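PDB 5GKD: AlyGC from Glaciecola chathamensis, which cleaves alginate, probably by beta-elimination, as a lyase of polysaccharide lyase family 6. Local coordinates for residues Ala18-Asp23 and Lys41-Lys46; Asp23-Asn28 and Thr49-Thr54. One frame throughout, in Å; residues are numbered along the deposited sequence.

From the N terminus, the chain runs through strand 2-5 and helix 8-17, turns through 18-23 and enters strand 23-26; it then runs through strands 29-32 and 35-41, turns again through 41-46 and enters strand 48-52. Interaction 1 sets the first turn against the second, and interaction 2 pairs the two strands that follow them. Each contact closes one circuit of the chain, and the two cross, since their segments alternate along the sequence. They share Asp23 and also meet directly through a probable hydrogen bond from Thr49 N to Asp22 O. Together they join the N-terminal end of the parallel beta-helix, capped by helix 8-17, to the next circuit.

Interaction 1. Residues Ala18-Asp23 and Lys41-Lys46; sequences AKPGDD and KGNENK
The ring of Pro20 carries this contact, with its CB and CG edge turned to the 41-46 loop. Pro20 CB lies 3.3 Å from Lys46 O and also meets Asn43 CB. Pro20 CG is 3.7 Å from Lys41 O. The ring thus sits beside two backbone carbonyls and the CB methylenes of Asn43 and Lys46. Next to it, Lys46 brings its CB to 3.4 Å from Gly21 N. Its CG is anti to the carbonyl carbon (chi1 -48°), and bends at chi2 and chi3 carry the rest of the chain away, so that the aliphatic base does the touching and the ammonium end does not. The contact is small, near the surface and mainly van der Waals.

Each loop is held in shape from within. Residues Lys19 to Asp22 form a type II beta turn, closed by the bond from Asp22 N to Lys19 O at 2.8 Å, and Gly21 takes the positive phi of its third position. Asp22 also reaches back: Lys19 N donates to its OD2 at 2.8 Å, meeting that oxygen from above the carboxylate plane, while OD1 binds the N-terminal Ala1 N. In the other loop, Asn43 N bonds to Lys46 O at 2.7 Å, which fixes the carbonyl that Pro20 abuts.

Backbone bonds carry Gly21 on to Pro47 and Gly42 to Glu71. These are turns stacked on successive coils at the N-terminal end of the parallel beta-helix: the first leads from helix 8-17 into strand 23-26, the second from strand 35-41 towards its partner, strand 48-52.

Interaction 2. Residues Asp23-Asn28 and Thr49-Thr54; sequences DIILAN and TLRGQT
Asp23 and Arg51 form a salt bridge along one face of the paired strands: Arg51 NH1 donates to the anti lone pair of Asp23 OD2 at 3.0 Å, an oxygen lying nearly in the guanidinium plane. The carboxylate and guanidinium stand 81° apart. A bend at chi3 turns the arginine back over Ile25, whose CD1 lies 3.7 Å from NH1 on one face of the group. A water joins Asp23 OD1 to Thr49 OG1.

Beyond the strands, Asn28 and Gln53 stack their amides, 18° apart. Asn28 N donates almost straight to Gln53 OE1 at 2.8 Å, the angle at hydrogen being 174°, while the Asn28 amide takes Thr54 N at OD1 and gives ND2 to Thr54 OG1 at 3.0 Å.

Between these ends, Ile24 N, Arg51 N, Leu26 N and Gln53 N bond in turn to Thr49 O, Ile24 O, Arg51 O and Leu26 O. On the face opposite the salt bridge, Leu50 CD2 packs on Leu26 CG at 3.7 Å and Ile24 CG2 at 4.0 Å, with Leu78 and Val58 also touching Leu26.

Such in-register parallel pairing of strands on successive coils, here with Ile24, Leu26 and Leu50 packed on one face, is the hallmark of the right-handed parallel beta-helix of pectate lyase-like proteins.

Interaction 1. Residues Ala18-Asp23 and Lys41-Lys46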
ATOM      1  N   ALA A  18      39.303  15.242  22.579  1.00 26.30           N
ATOM      2  CA  ALA A  18      38.596  15.666  23.781  1.00 22.93           C
ATOM      3  C   ALA A  18      39.124  14.931  25.009  1.00 21.74           C
ATOM      4  O   ALA A  18      39.373  13.730  24.976  1.00 26.31           O
ATOM      5  CB  ALA A  18      37.096  15.433  23.618  1.00 18.82           C
ATOM      6  N   LYS A  19      39.307  15.667  26.091  1.00 25.37           N
ATOM      7  CA  LYS A  19      39.757  15.134  27.363  1.00 21.75           C
ATOM      8  C   LYS A  19      38.689  15.344  28.421  1.00 23.74           C
ATOM      9  O   LYS A  19      37.818  16.211  28.271  1.00 26.89           O
ATOM     10  CB  LYS A  19      41.066  15.800  27.812  1.00 23.14           C
ATOM     11  CG  LYS A  19      42.309  15.108  27.281  1.00 31.18           C
ATOM     12  CD  LYS A  19      42.759  15.712  25.993  1.00 32.10           C
ATOM     13  CE  LYS A  19      44.054  15.082  25.456  1.00 30.20           C
ATOM     14  NZ  LYS A  19      43.911  13.690  24.942  1.00 29.03           N
ATOM     15  N   PRO A  20      38.725  14.578  29.507  1.00 23.43           N
ATOM     16  CA  PRO A  20      37.825  14.843  30.630  1.00 21.76           C
ATOM     17  C   PRO A  20      37.795  16.319  31.000  1.00 23.80           C
ATOM     18  O   PRO A  20      38.829  16.962  31.167  1.00 28.20           O
ATOM     19  CB  PRO A  20      38.410  13.976  31.744  1.00 22.74           C
ATOM     20  CG  PRO A  20      38.993  12.811  31.017  1.00 23.26           C
ATOM     21  CD  PRO A  20      39.587  13.408  29.763  1.00 24.59           C
ATOM     22  N   GLY A  21      36.589  16.869  31.092  1.00 26.18           N
ATOM     23  CA  GLY A  21      36.391  18.283  31.321  1.00 22.07           C
ATOM     24  C   GLY A  21      36.151  19.109  30.073  1.00 22.58           C
ATOM     25  O   GLY A  21      35.768  20.275  30.193  1.00 27.94           O
ATOM     26  N   ASP A  22      36.376  18.560  28.887  1.00 23.10           N
ATOM     27  CA  ASP A  22      36.151  19.334  27.676  1.00 22.95           C
ATOM     28  C   ASP A  22      34.694  19.261  27.231  1.00 23.21           C
ATOM     29  O   ASP A  22      33.986  18.287  27.505  1.00 21.62           O
ATOM     30  CB  ASP A  22      37.055  18.848  26.547  1.00 19.60           C
ATOM     31  CG  ASP A  22      38.532  19.123  26.812  1.00 23.13           C
ATOM     32  OD1 ASP A  22      38.881  20.016  27.610  1.00 23.61           O
ATOM     33  OD2 ASP A  22      39.346  18.433  26.197  1.00 23.19           O
ATOM     34  N   ASP A  23      34.254  20.324  26.549  1.00 22.66           N
ATOM     35  CA  ASP A  23      32.949  20.417  25.895  1.00 21.82           C
ATOM     36  C   ASP A  23      33.152  20.474  24.383  1.00 25.55           C
ATOM     37  O   ASP A  23      33.864  21.348  23.882  1.00 24.33           O
ATOM     38  CB  ASP A  23      32.179  21.664  26.344  1.00 22.37           C
ATOM     39  CG  ASP A  23      31.771  21.617  27.798  1.00 28.39           C
ATOM     40  OD1 ASP A  23      32.430  20.896  28.576  1.00 30.44           O
ATOM     41  OD2 ASP A  23      30.791  22.297  28.168  1.00 32.78           O
ATOM     42  N   LYS A  41      35.457   8.878  27.025  1.00 24.84           N
ATOM     43  CA  LYS A  41      35.543   8.463  28.418  1.00 25.02           C
ATOM     44  C   LYS A  41      35.866   9.692  29.247  1.00 24.15           C
ATOM     45  O   LYS A  41      37.018  10.116  29.338  1.00 24.22           O
ATOM     46  CB  LYS A  41      36.580   7.376  28.616  1.00 27.91           C
ATOM     47  CG  LYS A  41      36.257   6.116  27.835  1.00 35.52           C
ATOM     48  CD  LYS A  41      35.806   4.939  28.724  1.00 44.01           C
ATOM     49  CE  LYS A  41      35.525   3.679  27.937  1.00 37.10           C
ATOM     50  NZ  LYS A  41      36.672   3.236  27.115  1.00 50.80           N
ATOM     51  N   GLY A  42      34.839  10.281  29.823  1.00 21.37           N
ATOM     52  CA  GLY A  42      35.039  11.298  30.819  1.00 19.81           C
ATOM     53  C   GLY A  42      35.427  10.700  32.154  1.00 25.68           C
ATOM     54  O   GLY A  42      35.727   9.514  32.300  1.00 25.09           O
ATOM     55  N   ASN A  43      35.353  11.561  33.151  1.00 26.63           N
ATOM     56  CA  ASN A  43      35.817  11.364  34.508  1.00 31.60           C
ATOM     57  C   ASN A  43      34.646  11.592  35.441  1.00 28.16           C
ATOM     58  O   ASN A  43      33.814  12.457  35.183  1.00 27.28           O
ATOM     59  CB  ASN A  43      36.881  12.421  34.839  1.00 37.41           C
ATOM     60  CG  ASN A  43      38.019  11.885  35.563  1.00 39.73           C
ATOM     61  OD1 ASN A  43      38.811  11.180  35.040  1.00 45.17           O
ATOM     62  ND2 ASN A  43      38.162  12.234  36.779  1.00 52.28           N
ATOM     63  N   GLU A  44      34.633  10.891  36.573  1.00 32.14           N
ATOM     64  CA  GLU A  44      33.616  11.179  37.579  1.00 37.37           C
ATOM     65  C   GLU A  44      33.606  12.658  37.961  1.00 34.39           C
ATOM     66  O   GLU A  44      32.541  13.264  38.097  1.00 35.62           O
ATOM     67  CB  GLU A  44      33.824  10.293  38.809  1.00 44.20           C
ATOM     68  CG  GLU A  44      32.669  10.352  39.795  1.00 45.90           C
ATOM     69  CD  GLU A  44      32.820   9.353  40.938  1.00 60.17           C
ATOM     70  OE1 GLU A  44      33.496   8.318  40.742  1.00 61.89           O
ATOM     71  OE2 GLU A  44      32.258   9.603  42.029  1.00 68.18           O
ATOM     72  N   ASN A  45      34.772  13.267  38.112  1.00 31.26           N
ATOM     73  CA  ASN A  45      34.813  14.703  38.389  1.00 37.12           C
ATOM     74  C   ASN A  45      34.768  15.567  37.129  1.00 33.47           C
ATOM     75  O   ASN A  45      34.379  16.738  37.206  1.00 28.87           O
ATOM     76  CB  ASN A  45      36.075  15.058  39.188  1.00 40.64           C
ATOM     77  CG  ASN A  45      36.125  14.368  40.544  1.00 54.63           C
ATOM     78  OD1 ASN A  45      35.204  14.495  41.359  1.00 54.32           O
ATOM     79  ND2 ASN A  45      37.200  13.617  40.787  1.00 53.99           N
ATOM     80  N   LYS A  46      35.183  15.036  35.981  1.00 30.67           N
ATOM     81  CA  LYS A  46      35.316  15.819  34.756  1.00 28.16           C
ATOM     82  C   LYS A  46      34.669  15.039  33.626  1.00 25.29           C
ATOM     83  O   LYS A  46      35.319  14.211  32.979  1.00 28.02           O
ATOM     84  CB  LYS A  46      36.781  16.116  34.443  1.00 31.03           C
ATOM     85  CG  LYS A  46      37.576  16.639  35.622  1.00 36.60           C
ATOM     86  CD  LYS A  46      38.564  17.680  35.170  1.00 37.04           C
ATOM     87  CE  LYS A  46      39.838  17.584  35.953  1.00 42.34           C
ATOM     88  NZ  LYS A  46      40.961  18.209  35.192  1.00 51.94           N
TER

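Interaction 2. Residues Asp23-Asn28 and Thr49-Thr54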
ATOM      1  N   ASP A  23      34.254  20.324  26.549  1.00 22.66           N
ATOM      2  CA  ASP A  23      32.949  20.417  25.895  1.00 21.82           C
ATOM      3  C   ASP A  23      33.152  20.474  24.383  1.00 25.55           C
ATOM      4  O   ASP A  23      33.864  21.348  23.882  1.00 24.33           O
ATOM      5  CB  ASP A  23      32.179  21.664  26.344  1.00 22.37           C
ATOM      6  CG  ASP A  23      31.771  21.617  27.798  1.00 28.39           C
ATOM      7  OD1 ASP A  23      32.430  20.896  28.576  1.00 30.44           O
ATOM      8  OD2 ASP A  23      30.791  22.297  28.168  1.00 32.78           O
ATOM      9  N   ILE A  24      32.532  19.550  23.664  1.00 23.46           N
ATOM     10  CA  ILE A  24      32.443  19.622  22.214  1.00 20.90           C
ATOM     11  C   ILE A  24      31.156  20.366  21.888  1.00 19.52           C
ATOM     12  O   ILE A  24      30.077  19.970  22.333  1.00 20.56           O
ATOM     13  CB  ILE A  24      32.458  18.223  21.586  1.00 18.61           C
ATOM     14  CG1 ILE A  24      33.746  17.497  21.973  1.00 21.41           C
ATOM     15  CG2 ILE A  24      32.281  18.321  20.071  1.00 18.41           C
ATOM     16  CD1 ILE A  24      33.821  16.079  21.519  1.00 20.19           C
ATOM     17  N   ILE A  25      31.265  21.454  21.139  1.00 21.50           N
ATOM     18  CA  ILE A  25      30.157  22.379  20.929  1.00 21.39           C
ATOM     19  C   ILE A  25      29.759  22.344  19.456  1.00 22.10           C
ATOM     20  O   ILE A  25      30.529  22.762  18.578  1.00 19.54           O
ATOM     21  CB  ILE A  25      30.522  23.801  21.368  1.00 20.22           C
ATOM     22  CG1 ILE A  25      30.896  23.831  22.851  1.00 23.19           C
ATOM     23  CG2 ILE A  25      29.375  24.744  21.095  1.00 21.71           C
ATOM     24  CD1 ILE A  25      31.271  25.227  23.331  1.00 27.93           C
ATOM     25  N   LEU A  26      28.553  21.855  19.179  1.00 21.47           N
ATOM     26  CA  LEU A  26      27.998  21.926  17.832  1.00 17.80           C
ATOM     27  C   LEU A  26      27.531  23.349  17.564  1.00 19.55           C
ATOM     28  O   LEU A  26      26.657  23.858  18.274  1.00 18.69           O
ATOM     29  CB  LEU A  26      26.836  20.950  17.653  1.00 18.75           C
ATOM     30  CG  LEU A  26      27.058  19.458  17.881  1.00 19.54           C
ATOM     31  CD1 LEU A  26      25.792  18.670  17.488  1.00 17.02           C
ATOM     32  CD2 LEU A  26      28.309  18.960  17.152  1.00 19.21           C
ATOM     33  N   ALA A  27      28.116  23.978  16.547  1.00 18.59           N
ATOM     34  CA  ALA A  27      27.783  25.342  16.177  1.00 19.59           C
ATOM     35  C   ALA A  27      26.316  25.464  15.771  1.00 21.54           C
ATOM     36  O   ALA A  27      25.734  24.559  15.179  1.00 21.51           O
ATOM     37  CB  ALA A  27      28.686  25.807  15.021  1.00 21.21           C
ATOM     38  N   ASN A  28      25.730  26.616  16.084  1.00 21.18           N
ATOM     39  CA  ASN A  28      24.351  26.889  15.721  1.00 21.78           C
ATOM     40  C   ASN A  28      24.146  26.683  14.230  1.00 22.25           C
ATOM     41  O   ASN A  28      24.970  27.092  13.415  1.00 22.72           O
ATOM     42  CB  ASN A  28      23.978  28.322  16.108  1.00 23.94           C
ATOM     43  CG  ASN A  28      23.932  28.519  17.598  1.00 23.27           C
ATOM     44  OD1 ASN A  28      23.758  27.563  18.354  1.00 23.02           O
ATOM     45  ND2 ASN A  28      24.071  29.756  18.034  1.00 24.42           N
ATOM     46  N   THR A  49      31.446  16.527  27.475  1.00 20.78           N
ATOM     47  CA  THR A  49      30.133  17.045  27.126  1.00 20.43           C
ATOM     48  C   THR A  49      30.052  17.299  25.624  1.00 18.64           C
ATOM     49  O   THR A  49      31.007  17.788  25.013  1.00 20.18           O
ATOM     50  CB  THR A  49      29.856  18.338  27.910  1.00 18.13           C
ATOM     51  OG1 THR A  49      29.874  18.059  29.315  1.00 23.49           O
ATOM     52  CG2 THR A  49      28.521  18.947  27.537  1.00 21.53           C
ATOM     53  N   LEU A  50      28.925  16.929  25.032  1.00 20.35           N
ATOM     54  CA  LEU A  50      28.516  17.322  23.683  1.00 18.58           C
ATOM     55  C   LEU A  50      27.282  18.195  23.823  1.00 19.29           C
ATOM     56  O   LEU A  50      26.274  17.734  24.365  1.00 20.49           O
ATOM     57  CB  LEU A  50      28.173  16.099  22.838  1.00 17.37           C
ATOM     58  CG  LEU A  50      28.220  16.059  21.306  1.00 21.48           C
ATOM     59  CD1 LEU A  50      27.093  15.240  20.733  1.00 18.94           C
ATOM     60  CD2 LEU A  50      28.393  17.399  20.590  1.00 18.69           C
ATOM     61  N   ARG A  51      27.340  19.435  23.334  1.00 19.44           N
ATOM     62  CA  ARG A  51      26.214  20.336  23.542  1.00 19.13           C
ATOM     63  C   ARG A  51      26.077  21.301  22.374  1.00 19.71           C
ATOM     64  O   ARG A  51      27.025  21.569  21.642  1.00 23.65           O
ATOM     65  CB  ARG A  51      26.335  21.113  24.863  1.00 18.29           C
ATOM     66  CG  ARG A  51      27.729  21.536  25.196  1.00 22.82           C
ATOM     67  CD  ARG A  51      27.816  22.397  26.472  1.00 25.12           C
ATOM     68  NE  ARG A  51      27.542  23.766  26.093  1.00 36.83           N
ATOM     69  CZ  ARG A  51      28.413  24.759  26.137  1.00 28.84           C
ATOM     70  NH1 ARG A  51      29.630  24.583  26.606  1.00 28.69           N
ATOM     71  NH2 ARG A  51      28.031  25.947  25.727  1.00 31.27           N
ATOM     72  N   GLY A  52      24.871  21.822  22.205  1.00 19.92           N
ATOM     73  CA  GLY A  52      24.646  22.831  21.193  1.00 21.59           C
ATOM     74  C   GLY A  52      25.154  24.179  21.673  1.00 22.85           C
ATOM     75  O   GLY A  52      25.063  24.515  22.854  1.00 23.47           O
ATOM     76  N   GLN A  53      25.715  24.944  20.733  1.00 20.80           N
ATOM     77  CA  GLN A  53      26.233  26.275  21.034  1.00 21.68           C
ATOM     78  C   GLN A  53      25.194  27.132  21.741  1.00 21.87           C
ATOM     79  O   GLN A  53      25.459  27.707  22.799  1.00 23.66           O
ATOM     80  CB  GLN A  53      26.682  26.950  19.737  1.00 19.95           C
ATOM     81  CG  GLN A  53      27.342  28.298  19.923  1.00 20.94           C
ATOM     82  CD  GLN A  53      27.632  28.982  18.595  1.00 26.45           C
ATOM     83  OE1 GLN A  53      27.340  28.453  17.529  1.00 24.89           O
ATOM     84  NE2 GLN A  53      28.188  30.171  18.661  1.00 37.58           N
ATOM     85  N   THR A  54      23.999  27.210  21.173  1.00 22.66           N
ATOM     86  CA  THR A  54      22.872  27.897  21.791  1.00 23.15           C
ATOM     87  C   THR A  54      21.689  26.944  21.788  1.00 21.21           C
ATOM     88  O   THR A  54      21.112  26.700  20.712  1.00 21.82           O
ATOM     89  CB  THR A  54      22.494  29.167  21.043  1.00 22.10           C
ATOM     90  OG1 THR A  54      23.630  30.032  20.950  1.00 26.13           O
ATOM     91  CG2 THR A  54      21.351  29.870  21.768  1.00 24.58           C
TER
HETATM   92  O   HOH W   1      32.553  18.468  30.222  1.00 23.64           O